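Local structure of XAC2610 protein (Xanthomonas axonopodis pv. citri, 4QTQ) at residues G27-S36 with C47-P58. The protein probably acts as an immunity protein that inhibits a peptidoglycan hydrolase linked to a bacteria-killing type IV secretion system, and binds calcium. Numbering follows the deposited sequence.
Sequences GIAVSVHAQS and CNRSPVVEVTFP
Ala29, Ser31 and His33 pair with Thr56, Glu54 and Val52 across strands 28-33 and 52-56, the two central strands of a four-stranded antiparallel sheet, whose other strands are 20-25 and 63-65. Six backbone hydrogen bonds join these hydrogen-bonded pairs, among them Thr56 N to Ala29 O at 2.9 Å. The carbonyls of Glu54 and Val52 also receive CA-H...O contacts from Val30 and Val32. Past Ala34 and Pro51 the two segments draw apart, and water bridges them: one molecule joins Gln35 O to both Arg49 N and Arg49 O.

Apolar side chains fill the face of Val30, Val32, Val53 and Val55. Val32 and Val53 pack on Leu70 and Ile94, and Val30 on Ile25. Val30 CG1 meets Val53 CG1 at 4.0 Å. Ile28 CG2, opposite the backbone N about its first torsion, reaches Val55 CG1 at 3.6 Å. Ile28 CD1 comes to the edge of the Phe57 ring, which also packs edge-to-face with the calcium ligand His104. Near the Cys37-Cys47 disulfide, Ala34 CB touches Cys47 SG.

The opposite face is mixed: Ser31, His33, Glu54 and Thr56 lie there with Ala29 and Val52. A water donates to Ala29 O and lies 2.7 Å from Thr56 OG1.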
ATOM      1  N   GLY A  27     -13.050 -13.204  -7.484  1.00 48.74           N
ATOM      2  CA  GLY A  27     -13.735 -12.840  -8.726  1.00 47.24           C
ATOM      3  C   GLY A  27     -13.018 -11.792  -9.568  1.00 44.95           C
ATOM      4  O   GLY A  27     -13.545 -11.360 -10.595  1.00 43.19           O
ATOM      5  N   ILE A  28     -11.830 -11.375  -9.126  1.00 42.88           N
ATOM      6  CA  ILE A  28     -10.971 -10.488  -9.907  1.00 41.08           C
ATOM      7  C   ILE A  28      -9.797 -11.319 -10.381  1.00 40.55           C
ATOM      8  O   ILE A  28      -9.117 -11.953  -9.571  1.00 38.98           O
ATOM      9  CB  ILE A  28     -10.456  -9.306  -9.067  1.00 40.27           C
ATOM     10  CG1 ILE A  28     -11.628  -8.431  -8.597  1.00 41.22           C
ATOM     11  CG2 ILE A  28      -9.476  -8.462  -9.875  1.00 38.88           C
ATOM     12  CD1 ILE A  28     -11.291  -7.504  -7.447  1.00 40.76           C
ATOM     13  N   ALA A  29      -9.562 -11.331 -11.690  1.00 40.19           N
ATOM     14  CA  ALA A  29      -8.466 -12.122 -12.246  1.00 41.14           C
ATOM     15  C   ALA A  29      -7.233 -11.252 -12.295  1.00 40.96           C
ATOM     16  O   ALA A  29      -7.301 -10.097 -12.726  1.00 41.23           O
ATOM     17  CB  ALA A  29      -8.812 -12.635 -13.634  1.00 41.59           C
ATOM     18  N   VAL A  30      -6.112 -11.799 -11.837  1.00 41.61           N
ATOM     19  CA  VAL A  30      -4.848 -11.074 -11.842  1.00 41.47           C
ATOM     20  C   VAL A  30      -3.759 -11.974 -12.408  1.00 42.46           C
ATOM     21  O   VAL A  30      -3.602 -13.125 -11.971  1.00 43.26           O
ATOM     22  CB  VAL A  30      -4.415 -10.616 -10.432  1.00 41.19           C
ATOM     23  CG1 VAL A  30      -3.163  -9.748 -10.530  1.00 41.37           C
ATOM     24  CG2 VAL A  30      -5.531  -9.852  -9.734  1.00 41.11           C
ATOM     25  N   SER A  31      -3.038 -11.453 -13.396  1.00 41.36           N
ATOM     26  CA  SER A  31      -1.894 -12.152 -13.960  0.50 42.38           C
ATOM     27  C   SER A  31      -0.649 -11.293 -13.842  1.00 41.28           C
ATOM     28  O   SER A  31      -0.728 -10.071 -13.839  1.00 41.35           O
ATOM     29  CB  SER A  31      -2.145 -12.533 -15.423  0.50 43.84           C
ATOM     30  OG  SER A  31      -2.296 -11.391 -16.250  0.50 44.17           O
ATOM     31  N   VAL A  32       0.495 -11.951 -13.735  1.00 42.13           N
ATOM     32  CA  VAL A  32       1.786 -11.285 -13.662  1.00 41.81           C
ATOM     33  C   VAL A  32       2.652 -11.873 -14.771  1.00 43.95           C
ATOM     34  O   VAL A  32       2.669 -13.089 -14.963  1.00 44.88           O
ATOM     35  CB  VAL A  32       2.489 -11.521 -12.299  1.00 41.09           C
ATOM     36  CG1 VAL A  32       3.826 -10.783 -12.249  1.00 40.98           C
ATOM     37  CG2 VAL A  32       1.602 -11.086 -11.141  1.00 40.52           C
ATOM     38  N   HIS A  33       3.331 -11.000 -15.509  1.00 44.28           N
ATOM     39  CA  HIS A  33       4.277 -11.397 -16.529  0.50 46.71           C
ATOM     40  C   HIS A  33       5.603 -10.686 -16.218  1.00 47.31           C
ATOM     41  O   HIS A  33       5.692  -9.461 -16.337  1.00 47.46           O
ATOM     42  CB  HIS A  33       3.718 -11.015 -17.906  0.50 48.49           C
ATOM     43  CG  HIS A  33       2.227 -11.157 -18.003  0.50 48.39           C
ATOM     44  ND1 HIS A  33       1.616 -12.317 -18.424  0.50 49.23           N
ATOM     45  CD2 HIS A  33       1.228 -10.297 -17.689  0.50 47.95           C
ATOM     46  CE1 HIS A  33       0.305 -12.158 -18.388  0.50 49.84           C
ATOM     47  NE2 HIS A  33       0.043 -10.942 -17.946  0.50 49.08           N
ATOM     48  N   ALA A  34       6.609 -11.447 -15.801  1.00 47.41           N
ATOM     49  CA  ALA A  34       7.895 -10.883 -15.406  1.00 48.73           C
ATOM     50  C   ALA A  34       9.005 -11.860 -15.708  1.00 51.30           C
ATOM     51  O   ALA A  34       8.987 -12.990 -15.222  1.00 51.07           O
ATOM     52  CB  ALA A  34       7.899 -10.550 -13.920  1.00 47.48           C
ATOM     53  N   GLN A  35       9.972 -11.402 -16.495  1.00 55.57           N
ATOM     54  CA  GLN A  35      11.148 -12.180 -16.861  1.00 60.36           C
ATOM     55  C   GLN A  35      12.361 -11.660 -16.087  1.00 58.30           C
ATOM     56  O   GLN A  35      12.355 -10.538 -15.583  1.00 59.06           O
ATOM     57  CB  GLN A  35      11.431 -12.034 -18.366  1.00 66.12           C
ATOM     58  CG  GLN A  35      10.208 -12.036 -19.280  1.00 71.16           C
ATOM     59  CD  GLN A  35       9.588 -13.411 -19.429  1.00 75.87           C
ATOM     60  OE1 GLN A  35      10.216 -14.326 -19.959  1.00 80.50           O
ATOM     61  NE2 GLN A  35       8.342 -13.561 -18.974  1.00 77.25           N
ATOM     62  N   SER A  36      13.403 -12.477 -16.012  1.00 58.51           N
ATOM     63  CA  SER A  36      14.708 -12.049 -15.487  1.00 58.99           C
ATOM     64  C   SER A  36      14.650 -11.507 -14.055  1.00 55.56           C
ATOM     65  O   SER A  36      15.379 -10.579 -13.705  1.00 57.17           O
ATOM     66  CB  SER A  36      15.332 -10.993 -16.409  1.00 62.66           C
ATOM     67  OG  SER A  36      15.345 -11.431 -17.756  1.00 67.12           O
ATOM     68  N   CYS A  47      11.476  -8.463  -9.385  1.00 41.46           N
ATOM     69  CA  CYS A  47      11.276  -8.341 -10.820  1.00 41.93           C
ATOM     70  C   CYS A  47      11.281  -6.881 -11.209  1.00 41.96           C
ATOM     71  O   CYS A  47      10.299  -6.176 -10.977  1.00 39.86           O
ATOM     72  CB  CYS A  47       9.936  -8.953 -11.211  1.00 42.61           C
ATOM     73  SG  CYS A  47       9.798 -10.679 -10.724  1.00 45.12           S
ATOM     74  N   ASN A  48      12.375  -6.420 -11.799  1.00 44.82           N
ATOM     75  CA  ASN A  48      12.445  -5.024 -12.245  1.00 48.25           C
ATOM     76  C   ASN A  48      12.842  -4.826 -13.714  1.00 49.37           C
ATOM     77  O   ASN A  48      13.392  -3.779 -14.081  1.00 47.61           O
ATOM     78  CB  ASN A  48      13.342  -4.209 -11.318  1.00 49.91           C
ATOM     79  CG  ASN A  48      14.759  -4.698 -11.310  1.00 51.37           C
ATOM     80  OD1 ASN A  48      15.107  -5.658 -11.997  1.00 54.39           O
ATOM     81  ND2 ASN A  48      15.592  -4.040 -10.530  1.00 53.67           N
ATOM     82  N   ARG A  49      12.550  -5.829 -14.542  1.00 50.34           N
ATOM     83  CA  ARG A  49      12.640  -5.688 -15.985  1.00 51.48           C
ATOM     84  C   ARG A  49      11.226  -5.722 -16.567  1.00 50.16           C
ATOM     85  O   ARG A  49      10.714  -6.772 -16.982  1.00 53.57           O
ATOM     86  CB  ARG A  49      13.539  -6.769 -16.572  1.00 54.25           C
ATOM     87  CG  ARG A  49      15.009  -6.559 -16.222  0.60 55.50           C
ATOM     88  CD  ARG A  49      15.779  -5.901 -17.359  0.60 57.13           C
ATOM     89  NE  ARG A  49      16.077  -6.878 -18.402  0.60 60.44           N
ATOM     90  CZ  ARG A  49      17.037  -7.802 -18.332  0.60 62.60           C
ATOM     91  NH1 ARG A  49      17.827  -7.893 -17.265  0.60 62.42           N
ATOM     92  NH2 ARG A  49      17.207  -8.650 -19.336  0.60 65.13           N
ATOM     93  N   SER A  50      10.607  -4.547 -16.551  1.00 47.39           N
ATOM     94  CA  SER A  50       9.288  -4.301 -17.131  1.00 46.02           C
ATOM     95  C   SER A  50       8.252  -5.311 -16.690  1.00 43.44           C
ATOM     96  O   SER A  50       7.560  -5.886 -17.527  1.00 44.57           O
ATOM     97  CB  SER A  50       9.373  -4.282 -18.655  1.00 49.13           C
ATOM     98  OG  SER A  50      10.477  -3.510 -19.070  1.00 52.66           O
ATOM     99  N   PRO A  51       8.120  -5.517 -15.369  1.00 41.29           N
ATOM    100  CA  PRO A  51       7.084  -6.432 -14.912  1.00 40.20           C
ATOM    101  C   PRO A  51       5.711  -5.855 -15.237  1.00 39.41           C
ATOM    102  O   PRO A  51       5.545  -4.640 -15.201  1.00 36.92           O
ATOM    103  CB  PRO A  51       7.308  -6.483 -13.400  1.00 38.82           C
ATOM    104  CG  PRO A  51       7.857  -5.144 -13.080  1.00 38.96           C
ATOM    105  CD  PRO A  51       8.746  -4.796 -14.240  1.00 39.57           C
ATOM    106  N   VAL A  52       4.754  -6.725 -15.560  1.00 40.84           N
ATOM    107  CA  VAL A  52       3.382  -6.315 -15.885  1.00 40.62           C
ATOM    108  C   VAL A  52       2.422  -7.021 -14.943  1.00 40.11           C
ATOM    109  O   VAL A  52       2.484  -8.234 -14.801  1.00 41.01           O
ATOM    110  CB  VAL A  52       3.001  -6.678 -17.335  1.00 42.45           C
ATOM    111  CG1 VAL A  52       1.532  -6.363 -17.608  1.00 41.90           C
ATOM    112  CG2 VAL A  52       3.905  -5.945 -18.320  1.00 44.17           C
ATOM    113  N   VAL A  53       1.551  -6.252 -14.299  1.00 38.50           N
ATOM    114  CA  VAL A  53       0.470  -6.803 -13.498  1.00 39.27           C
ATOM    115  C   VAL A  53      -0.829  -6.436 -14.208  1.00 39.73           C
ATOM    116  O   VAL A  53      -1.159  -5.251 -14.342  1.00 37.06           O
ATOM    117  CB  VAL A  53       0.480  -6.235 -12.073  1.00 39.66           C
ATOM    118  CG1 VAL A  53      -0.771  -6.655 -11.308  1.00 40.30           C
ATOM    119  CG2 VAL A  53       1.751  -6.676 -11.345  1.00 41.68           C
ATOM    120  N   GLU A  54      -1.539  -7.452 -14.694  1.00 39.78           N
ATOM    121  CA  GLU A  54      -2.786  -7.243 -15.421  1.00 40.58           C
ATOM    122  C   GLU A  54      -3.977  -7.659 -14.564  1.00 39.43           C
ATOM    123  O   GLU A  54      -4.019  -8.786 -14.069  1.00 38.43           O
ATOM    124  CB  GLU A  54      -2.803  -8.027 -16.727  1.00 43.01           C
ATOM    125  CG  GLU A  54      -3.916  -7.585 -17.660  1.00 45.18           C
ATOM    126  CD  GLU A  54      -4.025  -8.453 -18.885  1.00 49.72           C
ATOM    127  OE1 GLU A  54      -4.548  -9.591 -18.774  1.00 52.55           O
ATOM    128  OE2 GLU A  54      -3.611  -7.975 -19.964  1.00 54.35           O
ATOM    129  N   VAL A  55      -4.935  -6.738 -14.418  1.00 36.83           N
ATOM    130  CA  VAL A  55      -6.103  -6.915 -13.546  1.00 36.15           C
ATOM    131  C   VAL A  55      -7.383  -6.842 -14.387  1.00 36.15           C
ATOM    132  O   VAL A  55      -7.598  -5.874 -15.134  1.00 36.85           O
ATOM    133  CB  VAL A  55      -6.148  -5.825 -12.450  1.00 35.94           C
ATOM    134  CG1 VAL A  55      -7.331  -6.036 -11.514  1.00 36.73           C
ATOM    135  CG2 VAL A  55      -4.842  -5.788 -11.666  1.00 36.24           C
ATOM    136  N   THR A  56      -8.226  -7.862 -14.259  1.00 35.57           N
ATOM    137  CA  THR A  56      -9.492  -7.924 -14.963  1.00 35.44           C
ATOM    138  C   THR A  56     -10.635  -7.967 -13.959  1.00 36.43           C
ATOM    139  O   THR A  56     -10.919  -9.014 -13.385  1.00 36.93           O
ATOM    140  CB  THR A  56      -9.592  -9.185 -15.844  1.00 36.05           C
ATOM    141  OG1 THR A  56      -8.426  -9.312 -16.674  1.00 35.99           O
ATOM    142  CG2 THR A  56     -10.858  -9.130 -16.708  1.00 35.84           C
ATOM    143  N   PHE A  57     -11.275  -6.825 -13.727  1.00 36.50           N
ATOM    144  CA  PHE A  57     -12.450  -6.764 -12.853  1.00 38.07           C
ATOM    145  C   PHE A  57     -13.631  -7.398 -13.581  1.00 37.84           C
ATOM    146  O   PHE A  57     -13.645  -7.407 -14.809  1.00 36.11           O
ATOM    147  CB  PHE A  57     -12.756  -5.310 -12.484  1.00 39.27           C
ATOM    148  CG  PHE A  57     -11.644  -4.641 -11.698  1.00 39.40           C
ATOM    149  CD1 PHE A  57     -11.440  -4.957 -10.352  1.00 41.46           C
ATOM    150  CD2 PHE A  57     -10.798  -3.719 -12.303  1.00 38.26           C
ATOM    151  CE1 PHE A  57     -10.415  -4.359  -9.626  1.00 42.40           C
ATOM    152  CE2 PHE A  57      -9.775  -3.113 -11.583  1.00 39.45           C
ATOM    153  CZ  PHE A  57      -9.585  -3.434 -10.241  1.00 41.13           C
ATOM    154  N   PRO A  58     -14.611  -7.961 -12.841  1.00 40.03           N
ATOM    155  CA  PRO A  58     -15.742  -8.598 -13.535  1.00 40.84           C
ATOM    156  C   PRO A  58     -16.477  -7.638 -14.465  1.00 39.76           C
ATOM    157  O   PRO A  58     -16.834  -6.529 -14.046  1.00 39.00           O
ATOM    158  CB  PRO A  58     -16.684  -9.028 -12.395  1.00 42.50           C
ATOM    159  CG  PRO A  58     -15.875  -8.998 -11.166  1.00 43.84           C
ATOM    160  CD  PRO A  58     -14.753  -8.020 -11.378  1.00 42.55           C
TER
HETATM  161  O   HOH W   1      -6.108 -10.148 -15.655  1.00 38.45           O
HETATM  162  O   HOH W   2      10.981  -8.238 -14.456  1.00 45.47           O
HETATM  163  O   HOH W   3       9.105  -9.115 -17.977  1.00 58.43           O
HETATM  164  O   HOH W   4      14.476  -8.448 -12.449  1.00 52.24           O